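PDB 3CLW: conserved exported protein from Bacteroides fragilis, which is of unknown function but probably hydrolyses O-glycosidic bonds in a carbohydrate substrate that has not been identified. Local coordinates for residues Q17-F22 with N344-A349; L336-I341 with S352-W357; R340-D345 with W394-Y399; P405-I410 with E437-A442. One frame throughout, in Å; residues are numbered along the deposited sequence.

Contact 1: residues Q17-F22 with N344-A349; sequences QEIDNF and NDLTLA
Gln17 supplies the polar part of this contact, donating from NE2 to Leu346 O near the end of helix 328-347 at 2.8 Å. The N-H...O angle of 148° shows moderate bending; the donor lies in the carbonyl plane on a lone pair of the acceptor, while the acceptor itself is tilted out of the Gln17 amide plane by 22°. Two torsions explain the reach: with CG lodged between the backbone N and the carbonyl carbon (chi1 80°), a sharp bend at chi2 swings the amide round to the helix. That amide is held at both ends, since NE2 also bonds Ala351 O and OE1 accepts from Arg409 NE. The chain 17-22 belongs to strand 6-25, which pairs around Gln17 and Ile19 with residues 406-409, and further on with strand 353-356 of the (beta/alpha)8 barrel, as expected for a family 30 glycoside hydrolase. The apolar part is gathered by the two methyls of Leu346. Its CD2 meets Ile19 CD1 at 4.2 Å, and its CD1 comes to Phe22 CZ at 4.2 Å, near the ring plane and therefore at an edge; Phe22 and Leu346 approach from opposite directions. Tyr432 of strand 427-433 touches both Ile19 and Leu346.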
loop_
_atom_site.group_PDB
_atom_site.type_symbol
_atom_site.label_atom_id
_atom_site.label_comp_id
_atom_site.label_asym_id
_atom_site.label_seq_id
_atom_site.Cartn_x
_atom_site.Cartn_y
_atom_site.Cartn_z
ATOM N N GLN A 17 -14.378 2.557 -10.444
ATOM C CA GLN A 17 -13.505 1.372 -10.310
ATOM C C GLN A 17 -14.030 0.368 -9.268
ATOM O O GLN A 17 -14.788 0.724 -8.375
ATOM C CB GLN A 17 -12.044 1.772 -9.984
ATOM C CG GLN A 17 -11.753 2.119 -8.482
ATOM C CD GLN A 17 -12.071 3.555 -8.117
ATOM O OE1 GLN A 17 -12.854 4.223 -8.796
ATOM N NE2 GLN A 17 -11.437 4.057 -7.051
ATOM N N GLU A 18 -13.615 -0.884 -9.434
ATOM C CA GLU A 18 -13.778 -1.929 -8.445
ATOM C C GLU A 18 -12.647 -1.811 -7.403
ATOM O O GLU A 18 -11.497 -1.556 -7.770
ATOM C CB GLU A 18 -13.703 -3.277 -9.149
ATOM C CG GLU A 18 -13.878 -4.506 -8.267
ATOM C CD GLU A 18 -13.662 -5.806 -9.055
ATOM O OE1 GLU A 18 -12.643 -5.914 -9.799
ATOM O OE2 GLU A 18 -14.511 -6.718 -8.948
ATOM N N ILE A 19 -12.980 -1.987 -6.122
ATOM C CA ILE A 19 -11.963 -2.000 -5.048
ATOM C C ILE A 19 -11.339 -3.388 -4.912
ATOM O O ILE A 19 -12.050 -4.391 -4.804
ATOM C CB ILE A 19 -12.527 -1.574 -3.669
ATOM C CG1 ILE A 19 -13.269 -0.227 -3.730
ATOM C CG2 ILE A 19 -11.416 -1.538 -2.606
ATOM C CD1 ILE A 19 -12.347 0.977 -3.994
ATOM N N ASP A 20 -10.010 -3.441 -4.945
ATOM C CA ASP A 20 -9.271 -4.678 -4.702
ATOM C C ASP A 20 -8.978 -4.847 -3.200
ATOM O O ASP A 20 -9.365 -5.835 -2.616
ATOM C CB ASP A 20 -7.959 -4.694 -5.501
ATOM C CG ASP A 20 -8.184 -4.753 -7.024
ATOM O OD1 ASP A 20 -9.222 -5.286 -7.451
ATOM O OD2 ASP A 20 -7.321 -4.270 -7.778
ATOM N N ASN A 21 -8.278 -3.889 -2.588
ATOM C CA ASN A 21 -7.846 -4.035 -1.174
ATOM C C ASN A 21 -7.318 -2.749 -0.596
ATOM O O ASN A 21 -7.138 -1.762 -1.305
ATOM C CB ASN A 21 -6.738 -5.095 -1.037
ATOM C CG ASN A 21 -5.467 -4.753 -1.851
ATOM O OD1 ASN A 21 -4.657 -3.905 -1.451
ATOM N ND2 ASN A 21 -5.282 -5.433 -2.986
ATOM N N PHE A 22 -7.060 -2.796 0.705
ATOM C CA PHE A 22 -6.185 -1.868 1.381
ATOM C C PHE A 22 -5.150 -2.767 2.032
ATOM O O PHE A 22 -5.457 -3.871 2.485
ATOM C CB PHE A 22 -6.971 -1.054 2.415
ATOM C CG PHE A 22 -7.926 -0.043 1.785
ATOM C CD1 PHE A 22 -7.522 1.284 1.581
ATOM C CD2 PHE A 22 -9.190 -0.438 1.363
ATOM C CE1 PHE A 22 -8.376 2.195 0.975
ATOM C CE2 PHE A 22 -10.042 0.456 0.757
ATOM C CZ PHE A 22 -9.640 1.779 0.556
ATOM N N ASN A 344 -7.853 11.190 -2.764
ATOM C CA ASN A 344 -7.462 11.606 -4.101
ATOM C C ASN A 344 -6.985 10.437 -4.969
ATOM O O ASN A 344 -7.280 10.389 -6.174
ATOM C CB ASN A 344 -6.434 12.740 -4.018
ATOM C CG ASN A 344 -7.072 14.045 -3.587
ATOM O OD1 ASN A 344 -7.663 14.744 -4.406
ATOM N ND2 ASN A 344 -6.984 14.367 -2.297
ATOM N N ASP A 345 -6.283 9.480 -4.362
ATOM C CA ASP A 345 -5.969 8.250 -5.079
ATOM C C ASP A 345 -7.207 7.512 -5.566
ATOM O O ASP A 345 -7.267 7.074 -6.726
ATOM C CB ASP A 345 -5.073 7.331 -4.256
ATOM C CG ASP A 345 -3.616 7.755 -4.320
ATOM O OD1 ASP A 345 -3.263 8.557 -5.210
ATOM O OD2 ASP A 345 -2.819 7.306 -3.486
ATOM N N LEU A 346 -8.183 7.363 -4.676
ATOM C CA LEU A 346 -9.436 6.669 -4.988
ATOM C C LEU A 346 -10.332 7.431 -5.968
ATOM O O LEU A 346 -10.969 6.838 -6.803
ATOM C CB LEU A 346 -10.221 6.398 -3.698
ATOM C CG LEU A 346 -9.641 5.405 -2.693
ATOM C CD1 LEU A 346 -10.474 5.385 -1.414
ATOM C CD2 LEU A 346 -9.501 3.998 -3.305
ATOM N N THR A 347 -10.379 8.753 -5.840
ATOM C CA THR A 347 -11.337 9.545 -6.604
ATOM C C THR A 347 -10.745 10.231 -7.832
ATOM O O THR A 347 -11.464 10.498 -8.758
ATOM C CB THR A 347 -12.035 10.611 -5.725
ATOM O OG1 THR A 347 -11.042 11.506 -5.219
ATOM C CG2 THR A 347 -12.779 9.974 -4.566
ATOM N N LEU A 348 -9.457 10.547 -7.820
ATOM C CA LEU A 348 -8.825 11.191 -8.953
ATOM C C LEU A 348 -8.050 10.190 -9.814
ATOM O O LEU A 348 -8.225 10.162 -11.020
ATOM C CB LEU A 348 -7.932 12.357 -8.519
ATOM C CG LEU A 348 -8.599 13.494 -7.750
ATOM C CD1 LEU A 348 -7.695 14.708 -7.726
ATOM C CD2 LEU A 348 -9.955 13.845 -8.321
ATOM N N ALA A 349 -7.227 9.352 -9.178
ATOM C CA ALA A 349 -6.449 8.346 -9.886
ATOM C C ALA A 349 -7.255 7.063 -10.075
ATOM O O ALA A 349 -6.786 6.142 -10.744
ATOM C CB ALA A 349 -5.125 8.084 -9.189
#

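Contact 2: residues L336-I341 with S352-W357; sequences LYVARI and SAWQWW
Val338 is the bump here, and two indoles supply the hollow that receives it. Its CG1 methyl lies 3.7 Å from Trp356 CH2 and, on the other indole, 3.8 Å from Trp354 CH2, so one branch touches the six-membered rings of both tryptophans. The hollow owes its shape to how the indoles meet: the CZ3 corner of Trp354 sits 3.4 Å above the Trp356 ring plane, offset toward the rim, while Trp356 CD1 lies in the plane of Trp354 at its edge. One turn further along the helix, Ile341 lays CG2 against the edge of Trp354, 3.7 Å from NE1; the CB bond of Ile341 points toward the strand, and CG2, anti to the backbone N, is the branch that touches. The axes of helix 336-341 and strand 353-356 come within 11.1 Å at closest, at 145°, the roughly antiparallel course of a barrel helix leading back into its next strand. Strand 353-356 runs between strands 307-310 and 6-25, and Met392 of helix 391-400 touches both Val338 and Trp356.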
loop_
_atom_site.group_PDB
_atom_site.type_symbol
_atom_site.label_atom_id
_atom_site.label_comp_id
_atom_site.label_asym_id
_atom_site.label_seq_id
_atom_site.Cartn_x
_atom_site.Cartn_y
_atom_site.Cartn_z
ATOM N N LEU A 336 -5.063 13.108 8.948
ATOM C CA LEU A 336 -5.804 13.784 7.879
ATOM C C LEU A 336 -4.973 13.999 6.613
ATOM O O LEU A 336 -5.516 13.925 5.530
ATOM C CB LEU A 336 -6.363 15.121 8.353
ATOM C CG LEU A 336 -7.418 15.134 9.456
ATOM C CD1 LEU A 336 -7.407 16.500 10.112
ATOM C CD2 LEU A 336 -8.803 14.795 8.938
ATOM N N TYR A 337 -3.670 14.250 6.743
ATOM C CA TYR A 337 -2.782 14.389 5.582
ATOM C C TYR A 337 -2.803 13.122 4.712
ATOM O O TYR A 337 -2.873 13.193 3.466
ATOM C CB TYR A 337 -1.372 14.681 6.065
ATOM C CG TYR A 337 -0.315 14.925 4.998
ATOM C CD1 TYR A 337 0.481 13.883 4.533
ATOM C CD2 TYR A 337 -0.070 16.223 4.500
ATOM C CE1 TYR A 337 1.459 14.089 3.595
ATOM C CE2 TYR A 337 0.941 16.457 3.561
ATOM C CZ TYR A 337 1.696 15.373 3.103
ATOM O OH TYR A 337 2.701 15.565 2.174
ATOM N N VAL A 338 -2.770 11.965 5.375
ATOM C CA VAL A 338 -2.726 10.694 4.679
ATOM C C VAL A 338 -4.106 10.340 4.180
ATOM O O VAL A 338 -4.231 9.849 3.085
ATOM C CB VAL A 338 -2.133 9.556 5.545
ATOM C CG1 VAL A 338 -2.118 8.254 4.783
ATOM C CG2 VAL A 338 -0.721 9.888 5.981
ATOM N N ALA A 339 -5.143 10.596 4.974
ATOM C CA ALA A 339 -6.509 10.388 4.497
ATOM C C ALA A 339 -6.783 11.171 3.191
ATOM O O ALA A 339 -7.559 10.747 2.372
ATOM C CB ALA A 339 -7.514 10.741 5.553
ATOM N N ARG A 340 -6.144 12.320 3.030
ATOM C CA ARG A 340 -6.268 13.135 1.813
ATOM C C ARG A 340 -5.582 12.464 0.611
ATOM O O ARG A 340 -6.136 12.440 -0.495
ATOM C CB ARG A 340 -5.668 14.533 2.047
ATOM C CG ARG A 340 -5.628 15.387 0.765
ATOM C CD ARG A 340 -5.366 16.850 1.058
ATOM N NE ARG A 340 -3.989 17.058 1.475
ATOM C CZ ARG A 340 -3.460 18.261 1.638
ATOM N NH1 ARG A 340 -4.207 19.353 1.428
ATOM N NH2 ARG A 340 -2.192 18.384 1.999
ATOM N N ILE A 341 -4.396 11.897 0.836
ATOM C CA ILE A 341 -3.785 11.075 -0.187
ATOM C C ILE A 341 -4.736 9.960 -0.598
ATOM O O ILE A 341 -4.950 9.744 -1.804
ATOM C CB ILE A 341 -2.446 10.457 0.234
ATOM C CG1 ILE A 341 -1.441 11.537 0.599
ATOM C CG2 ILE A 341 -1.879 9.618 -0.922
ATOM C CD1 ILE A 341 -0.287 11.042 1.444
ATOM N N SER A 352 -7.567 1.159 -7.583
ATOM C CA SER A 352 -8.277 0.003 -7.011
ATOM C C SER A 352 -7.744 -0.521 -5.679
ATOM O O SER A 352 -8.347 -1.415 -5.081
ATOM C CB SER A 352 -8.396 -1.155 -8.025
ATOM O OG SER A 352 -9.369 -0.848 -9.025
ATOM N N ALA A 353 -6.591 -0.016 -5.242
ATOM C CA ALA A 353 -5.973 -0.418 -3.972
ATOM C C ALA A 353 -5.163 0.747 -3.460
ATOM O O ALA A 353 -4.660 1.535 -4.272
ATOM C CB ALA A 353 -5.079 -1.620 -4.131
ATOM N N TRP A 354 -5.044 0.849 -2.129
ATOM C CA TRP A 354 -4.140 1.805 -1.464
ATOM C C TRP A 354 -3.327 1.035 -0.420
ATOM O O TRP A 354 -3.904 0.338 0.415
ATOM C CB TRP A 354 -4.917 2.972 -0.822
ATOM C CG TRP A 354 -4.009 4.106 -0.531
ATOM C CD1 TRP A 354 -3.716 5.161 -1.361
ATOM C CD2 TRP A 354 -3.201 4.285 0.649
ATOM N NE1 TRP A 354 -2.798 5.987 -0.759
ATOM C CE2 TRP A 354 -2.451 5.464 0.465
ATOM C CE3 TRP A 354 -3.029 3.546 1.838
ATOM C CZ2 TRP A 354 -1.554 5.949 1.438
ATOM C CZ3 TRP A 354 -2.132 4.011 2.792
ATOM C CH2 TRP A 354 -1.415 5.216 2.587
ATOM N N GLN A 355 -1.999 1.136 -0.480
ATOM C CA GLN A 355 -1.138 0.272 0.341
ATOM C C GLN A 355 -0.072 1.059 1.106
ATOM O O GLN A 355 0.669 1.864 0.523
ATOM C CB GLN A 355 -0.492 -0.821 -0.519
ATOM C CG GLN A 355 -1.457 -1.408 -1.589
ATOM C CD GLN A 355 -0.929 -2.646 -2.249
ATOM O OE1 GLN A 355 0.186 -2.637 -2.771
ATOM N NE2 GLN A 355 -1.715 -3.725 -2.239
ATOM N N TRP A 356 -0.043 0.856 2.415
ATOM C CA TRP A 356 1.030 1.379 3.266
ATOM C C TRP A 356 2.359 0.710 2.957
ATOM O O TRP A 356 2.385 -0.399 2.434
ATOM C CB TRP A 356 0.710 1.105 4.765
ATOM C CG TRP A 356 -0.224 2.059 5.337
ATOM C CD1 TRP A 356 -1.566 1.872 5.570
ATOM C CD2 TRP A 356 0.079 3.385 5.774
ATOM N NE1 TRP A 356 -2.106 3.004 6.138
ATOM C CE2 TRP A 356 -1.121 3.948 6.270
ATOM C CE3 TRP A 356 1.255 4.161 5.792
ATOM C CZ2 TRP A 356 -1.183 5.251 6.765
ATOM C CZ3 TRP A 356 1.193 5.457 6.283
ATOM C CH2 TRP A 356 -0.008 5.985 6.779
ATOM N N TRP A 357 3.446 1.386 3.310
ATOM C CA TRP A 357 4.731 0.744 3.513
ATOM C C TRP A 357 4.626 -0.069 4.842
ATOM O O TRP A 357 3.557 -0.647 5.157
ATOM C CB TRP A 357 5.840 1.836 3.482
ATOM C CG TRP A 357 7.260 1.437 3.792
ATOM C CD1 TRP A 357 8.099 2.076 4.657
ATOM C CD2 TRP A 357 8.007 0.312 3.277
ATOM N NE1 TRP A 357 9.311 1.441 4.710
ATOM C CE2 TRP A 357 9.282 0.349 3.884
ATOM C CE3 TRP A 357 7.712 -0.734 2.390
ATOM C CZ2 TRP A 357 10.276 -0.606 3.621
ATOM C CZ3 TRP A 357 8.697 -1.681 2.124
ATOM C CH2 TRP A 357 9.967 -1.610 2.744
#

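Contact 3: residues R340-D345 with W394-Y399; sequences RIIHND and WTTANY
Ile342 and Tyr399 bury most of the surface here. The CG2 methyl of Ile342 stands over the centre of the Tyr399 ring, 3.6 Å from its centroid and only 10° off the ring normal, which meets the geometry of a CH-pi contact. The two side chains slide past each other in opposite directions, so the phenol continues beyond Ile342 toward the next residue of the helix. There Tyr399 OH comes to 3.3 Å from His343 CB, close to the plane of the imidazole and at its edge. Instead of a direct bond, a water joins the polar groups, 2.7 Å from His343 ND1 and likewise 2.7 Å from Tyr399 OH; it lies in the imidazole plane. With CG anti to the backbone N (chi1 170°) the imidazole stands off the helix, and its rotation about CB-CG brings ND1 to the water. The other branch of Ile342 packs further back along helix 391-400, with CD1 4.0 Å from Thr396 OG1, a hydroxyl already bonded to Met392 O and Trp356 NE1. Beyond the helices, Val441 and Ile443 of strand 438-444 touch Tyr399. Short axes 10.4 Å apart, running in nearly the same direction at 26°, are what neighbouring helices in the outer layer of a (beta/alpha)8 barrel present, here beside the beta-sandwich side domain usual in this family.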
loop_
_atom_site.group_PDB
_atom_site.type_symbol
_atom_site.label_atom_id
_atom_site.label_comp_id
_atom_site.label_asym_id
_atom_site.label_seq_id
_atom_site.Cartn_x
_atom_site.Cartn_y
_atom_site.Cartn_z
ATOM N N ARG A 340 -6.144 12.320 3.030
ATOM C CA ARG A 340 -6.268 13.135 1.813
ATOM C C ARG A 340 -5.582 12.464 0.611
ATOM O O ARG A 340 -6.136 12.440 -0.495
ATOM C CB ARG A 340 -5.668 14.533 2.047
ATOM C CG ARG A 340 -5.628 15.387 0.765
ATOM C CD ARG A 340 -5.366 16.850 1.058
ATOM N NE ARG A 340 -3.989 17.058 1.475
ATOM C CZ ARG A 340 -3.460 18.261 1.638
ATOM N NH1 ARG A 340 -4.207 19.353 1.428
ATOM N NH2 ARG A 340 -2.192 18.384 1.999
ATOM N N ILE A 341 -4.396 11.897 0.836
ATOM C CA ILE A 341 -3.785 11.075 -0.187
ATOM C C ILE A 341 -4.736 9.960 -0.598
ATOM O O ILE A 341 -4.950 9.744 -1.804
ATOM C CB ILE A 341 -2.446 10.457 0.234
ATOM C CG1 ILE A 341 -1.441 11.537 0.599
ATOM C CG2 ILE A 341 -1.879 9.618 -0.922
ATOM C CD1 ILE A 341 -0.287 11.042 1.444
ATOM N N ILE A 342 -5.322 9.277 0.389
ATOM C CA ILE A 342 -6.201 8.160 0.082
ATOM C C ILE A 342 -7.381 8.601 -0.791
ATOM O O ILE A 342 -7.646 7.990 -1.849
ATOM C CB ILE A 342 -6.693 7.396 1.345
ATOM C CG1 ILE A 342 -5.514 6.682 2.019
ATOM C CG2 ILE A 342 -7.805 6.356 0.970
ATOM C CD1 ILE A 342 -5.806 6.080 3.416
ATOM N N HIS A 343 -8.076 9.652 -0.347
ATOM C CA HIS A 343 -9.242 10.134 -1.061
ATOM C C HIS A 343 -8.947 10.474 -2.532
ATOM O O HIS A 343 -9.694 10.100 -3.423
ATOM C CB HIS A 343 -9.811 11.352 -0.371
ATOM C CG HIS A 343 -10.859 12.048 -1.176
ATOM N ND1 HIS A 343 -12.188 11.694 -1.126
ATOM C CD2 HIS A 343 -10.771 13.059 -2.068
ATOM C CE1 HIS A 343 -12.874 12.466 -1.948
ATOM N NE2 HIS A 343 -12.033 13.295 -2.534
ATOM N N ASN A 344 -7.853 11.190 -2.764
ATOM C CA ASN A 344 -7.462 11.606 -4.101
ATOM C C ASN A 344 -6.985 10.437 -4.969
ATOM O O ASN A 344 -7.280 10.389 -6.174
ATOM C CB ASN A 344 -6.434 12.740 -4.018
ATOM C CG ASN A 344 -7.072 14.045 -3.587
ATOM O OD1 ASN A 344 -7.663 14.744 -4.406
ATOM N ND2 ASN A 344 -6.984 14.367 -2.297
ATOM N N ASP A 345 -6.283 9.480 -4.362
ATOM C CA ASP A 345 -5.969 8.250 -5.079
ATOM C C ASP A 345 -7.207 7.512 -5.566
ATOM O O ASP A 345 -7.267 7.074 -6.726
ATOM C CB ASP A 345 -5.073 7.331 -4.256
ATOM C CG ASP A 345 -3.616 7.755 -4.320
ATOM O OD1 ASP A 345 -3.263 8.557 -5.210
ATOM O OD2 ASP A 345 -2.819 7.306 -3.486
ATOM N N TRP A 394 -6.200 4.990 12.230
ATOM C CA TRP A 394 -7.643 5.200 12.297
ATOM C C TRP A 394 -8.259 5.869 11.045
ATOM O O TRP A 394 -9.358 5.507 10.600
ATOM C CB TRP A 394 -7.993 5.871 13.633
ATOM C CG TRP A 394 -7.500 4.991 14.758
ATOM C CD1 TRP A 394 -6.468 5.257 15.638
ATOM C CD2 TRP A 394 -7.964 3.657 15.076
ATOM N NE1 TRP A 394 -6.318 4.188 16.496
ATOM C CE2 TRP A 394 -7.194 3.192 16.153
ATOM C CE3 TRP A 394 -8.957 2.811 14.534
ATOM C CZ2 TRP A 394 -7.397 1.928 16.729
ATOM C CZ3 TRP A 394 -9.141 1.572 15.075
ATOM C CH2 TRP A 394 -8.358 1.125 16.167
ATOM N N THR A 395 -7.536 6.790 10.440
ATOM C CA THR A 395 -8.055 7.437 9.232
ATOM C C THR A 395 -8.015 6.478 8.042
ATOM O O THR A 395 -8.903 6.536 7.184
ATOM C CB THR A 395 -7.331 8.749 8.888
ATOM O OG1 THR A 395 -5.940 8.495 8.659
ATOM C CG2 THR A 395 -7.495 9.765 10.029
ATOM N N THR A 396 -7.017 5.595 8.004
ATOM C CA THR A 396 -7.008 4.502 7.007
ATOM C C THR A 396 -8.219 3.602 7.226
ATOM O O THR A 396 -8.939 3.267 6.283
ATOM C CB THR A 396 -5.728 3.642 7.062
ATOM O OG1 THR A 396 -4.589 4.472 6.855
ATOM C CG2 THR A 396 -5.739 2.571 5.980
ATOM N N ALA A 397 -8.446 3.245 8.483
ATOM C CA ALA A 397 -9.572 2.389 8.866
ATOM C C ALA A 397 -10.936 2.938 8.451
ATOM O O ALA A 397 -11.816 2.162 8.147
ATOM C CB ALA A 397 -9.530 2.070 10.398
ATOM N N ASN A 398 -11.105 4.264 8.440
ATOM C CA ASN A 398 -12.332 4.898 7.946
ATOM C C ASN A 398 -12.648 4.330 6.568
ATOM O O ASN A 398 -13.799 4.095 6.214
ATOM C CB ASN A 398 -12.154 6.431 7.823
ATOM C CG ASN A 398 -12.536 7.180 9.107
ATOM O OD1 ASN A 398 -13.727 7.496 9.356
ATOM N ND2 ASN A 398 -11.536 7.482 9.918
ATOM N N TYR A 399 -11.594 4.120 5.789
ATOM C CA TYR A 399 -11.718 3.493 4.479
ATOM C C TYR A 399 -11.673 1.969 4.557
ATOM O O TYR A 399 -12.669 1.297 4.233
ATOM C CB TYR A 399 -10.615 3.994 3.561
ATOM C CG TYR A 399 -10.757 5.430 3.163
ATOM C CD1 TYR A 399 -11.592 5.806 2.101
ATOM C CD2 TYR A 399 -10.034 6.434 3.827
ATOM C CE1 TYR A 399 -11.714 7.158 1.711
ATOM C CE2 TYR A 399 -10.148 7.777 3.438
ATOM C CZ TYR A 399 -10.995 8.116 2.386
ATOM O OH TYR A 399 -11.098 9.434 2.019
HETATM O O HOH W 1 -13.359 10.111 0.655
#

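Contact 4: residues P405-I410 with E437-A442; sequences PGMKRI and EVVTVA
Within the beta-sandwich side domain that accompanies the barrel in family 30 glycoside hydrolases, Met407 and Ile410 reach across to Val439 and Val438. The methionine ends on its methyl: CE lies 4.0 Å from Val439 CG2, the side chains crossing at about a right angle. Beyond CG the Met407 chain is fully extended (chi2 -168°, chi3 175°), which carries CE that far from the backbone. The same methyl passes 4.3 Å from Glu437 OE2, a loose approach at the partly exposed margin. Strand 427-433 pairs antiparallel with both strand 408-414 and strand 438-444, so these two are next but one to each other in an antiparallel meander, with Met407 in the loop just before the first; the closest CA atoms, those of Ile410 and Val438, are 9.2 Å from each other, as suits strands with a third between them. Across that middle strand, Ile410 CD1 meets Val438 CG1 at 4.1 Å on an oblique approach. Val438 and Val439, consecutive in a strand, point to its two faces and so serve different partners. Thr433 of the middle strand touches Ile410 and Val438 alike, whereas Val439 packs on Phe402 and on Thr493 of strand 490-495.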
loop_
_atom_site.group_PDB
_atom_site.type_symbol
_atom_site.label_atom_id
_atom_site.label_comp_id
_atom_site.label_asym_id
_atom_site.label_seq_id
_atom_site.Cartn_x
_atom_site.Cartn_y
_atom_site.Cartn_z
ATOM N N PRO A 405 -13.217 -5.544 -0.454
ATOM C CA PRO A 405 -12.937 -6.068 -1.812
ATOM C C PRO A 405 -14.205 -6.339 -2.602
ATOM O O PRO A 405 -15.100 -6.988 -2.110
ATOM C CB PRO A 405 -12.210 -7.392 -1.541
ATOM C CG PRO A 405 -11.503 -7.150 -0.244
ATOM C CD PRO A 405 -12.420 -6.242 0.574
ATOM N N GLY A 406 -14.287 -5.838 -3.819
ATOM C CA GLY A 406 -15.442 -6.140 -4.673
ATOM C C GLY A 406 -16.415 -4.977 -4.757
ATOM O O GLY A 406 -17.207 -4.914 -5.677
ATOM N N MET A 407 -16.349 -4.050 -3.795
ATOM C CA MET A 407 -17.227 -2.893 -3.801
ATOM C C MET A 407 -16.823 -2.034 -4.972
ATOM O O MET A 407 -15.670 -2.042 -5.387
ATOM C CB MET A 407 -17.107 -2.075 -2.511
ATOM C CG MET A 407 -17.878 -2.643 -1.299
ATOM S SD MET A 407 -17.937 -1.436 0.041
ATOM C CE MET A 407 -18.985 -2.321 1.154
ATOM N N LYS A 408 -17.758 -1.260 -5.494
ATOM C CA LYS A 408 -17.391 -0.310 -6.516
ATOM C C LYS A 408 -17.571 1.095 -5.997
ATOM O O LYS A 408 -18.486 1.350 -5.232
ATOM C CB LYS A 408 -18.190 -0.601 -7.782
ATOM C CG LYS A 408 -17.720 -1.933 -8.350
ATOM C CD LYS A 408 -18.453 -2.365 -9.572
ATOM C CE LYS A 408 -17.765 -3.576 -10.178
ATOM N NZ LYS A 408 -18.807 -4.536 -10.666
ATOM N N ARG A 409 -16.651 1.978 -6.361
ATOM C CA ARG A 409 -16.842 3.390 -6.154
ATOM C C ARG A 409 -18.005 3.880 -7.039
ATOM O O ARG A 409 -18.132 3.478 -8.192
ATOM C CB ARG A 409 -15.571 4.182 -6.467
ATOM C CG ARG A 409 -15.668 5.601 -6.008
ATOM C CD ARG A 409 -14.372 6.332 -6.134
ATOM N NE ARG A 409 -14.064 6.684 -7.517
ATOM C CZ ARG A 409 -14.364 7.857 -8.082
ATOM N NH1 ARG A 409 -15.031 8.770 -7.397
ATOM N NH2 ARG A 409 -14.012 8.117 -9.336
ATOM N N ILE A 410 -18.853 4.730 -6.473
ATOM C CA ILE A 410 -20.025 5.258 -7.179
ATOM C C ILE A 410 -19.994 6.762 -7.021
ATOM O O ILE A 410 -19.193 7.287 -6.235
ATOM C CB ILE A 410 -21.345 4.648 -6.657
ATOM C CG1 ILE A 410 -21.517 4.896 -5.139
ATOM C CG2 ILE A 410 -21.381 3.168 -6.957
ATOM C CD1 ILE A 410 -22.735 4.247 -4.544
ATOM N N GLU A 437 -24.754 -2.359 1.181
ATOM C CA GLU A 437 -24.339 -1.228 2.008
ATOM C C GLU A 437 -23.888 -0.126 1.078
ATOM O O GLU A 437 -23.273 -0.413 0.047
ATOM C CB GLU A 437 -23.109 -1.605 2.863
ATOM C CG GLU A 437 -23.423 -1.911 4.322
ATOM C CD GLU A 437 -22.202 -2.333 5.166
ATOM O OE1 GLU A 437 -22.404 -3.106 6.125
ATOM O OE2 GLU A 437 -21.056 -1.882 4.917
ATOM N N VAL A 438 -24.148 1.125 1.451
ATOM C CA VAL A 438 -23.480 2.249 0.816
ATOM C C VAL A 438 -22.613 2.928 1.882
ATOM O O VAL A 438 -23.107 3.311 2.950
ATOM C CB VAL A 438 -24.467 3.218 0.105
ATOM C CG1 VAL A 438 -23.729 4.404 -0.552
ATOM C CG2 VAL A 438 -25.247 2.474 -0.958
ATOM N N VAL A 439 -21.311 3.039 1.568
ATOM C CA VAL A 439 -20.281 3.541 2.462
ATOM C C VAL A 439 -19.779 4.883 1.949
ATOM O O VAL A 439 -19.333 4.998 0.816
ATOM C CB VAL A 439 -19.074 2.535 2.544
ATOM C CG1 VAL A 439 -17.890 3.123 3.340
ATOM C CG2 VAL A 439 -19.519 1.165 3.097
ATOM N N THR A 440 -19.862 5.901 2.780
ATOM C CA THR A 440 -19.409 7.227 2.409
ATOM C C THR A 440 -18.337 7.710 3.404
ATOM O O THR A 440 -18.481 7.564 4.617
ATOM C CB THR A 440 -20.620 8.180 2.333
ATOM O OG1 THR A 440 -21.555 7.647 1.380
ATOM C CG2 THR A 440 -20.212 9.540 1.899
ATOM N N VAL A 441 -17.243 8.243 2.886
ATOM C CA VAL A 441 -16.166 8.693 3.752
ATOM C C VAL A 441 -15.913 10.150 3.453
ATOM O O VAL A 441 -15.588 10.505 2.319
ATOM C CB VAL A 441 -14.859 7.857 3.573
ATOM C CG1 VAL A 441 -13.778 8.319 4.531
ATOM C CG2 VAL A 441 -15.119 6.373 3.767
ATOM N N ALA A 442 -16.088 10.977 4.474
ATOM C CA ALA A 442 -16.002 12.414 4.369
ATOM C C ALA A 442 -14.841 12.935 5.172
ATOM O O ALA A 442 -14.724 12.659 6.367
ATOM C CB ALA A 442 -17.300 13.058 4.845
#

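Overall arrangement
All four contacts are largely buried, but at different depths: contact 2 centres about 7 Å from the centre of the chain, contacts 1 and 3 about 11 Å, contact 4 about 18 Å. Contacts 1, 2 and 3 share helix 328-347, which meets strand 353-356 through Val338 and Ile341, helix 391-400 through Ile342 and His343, and strand 6-25 through Leu346 near its C-terminal end. Contact 4 lies in the sandwich, joined to contact 1 by backbone pairing of Ile19 with Gly406 and Met407, and to contact 3 where Tyr399 meets Val441. The chemistry differs too: aromatic and aliphatic in contact 2, a side-chain amide hydrogen bond beside apolar contacts in contact 1, CH-pi and a water bridge in contact 3, methyls with a carboxylate margin in contact 4.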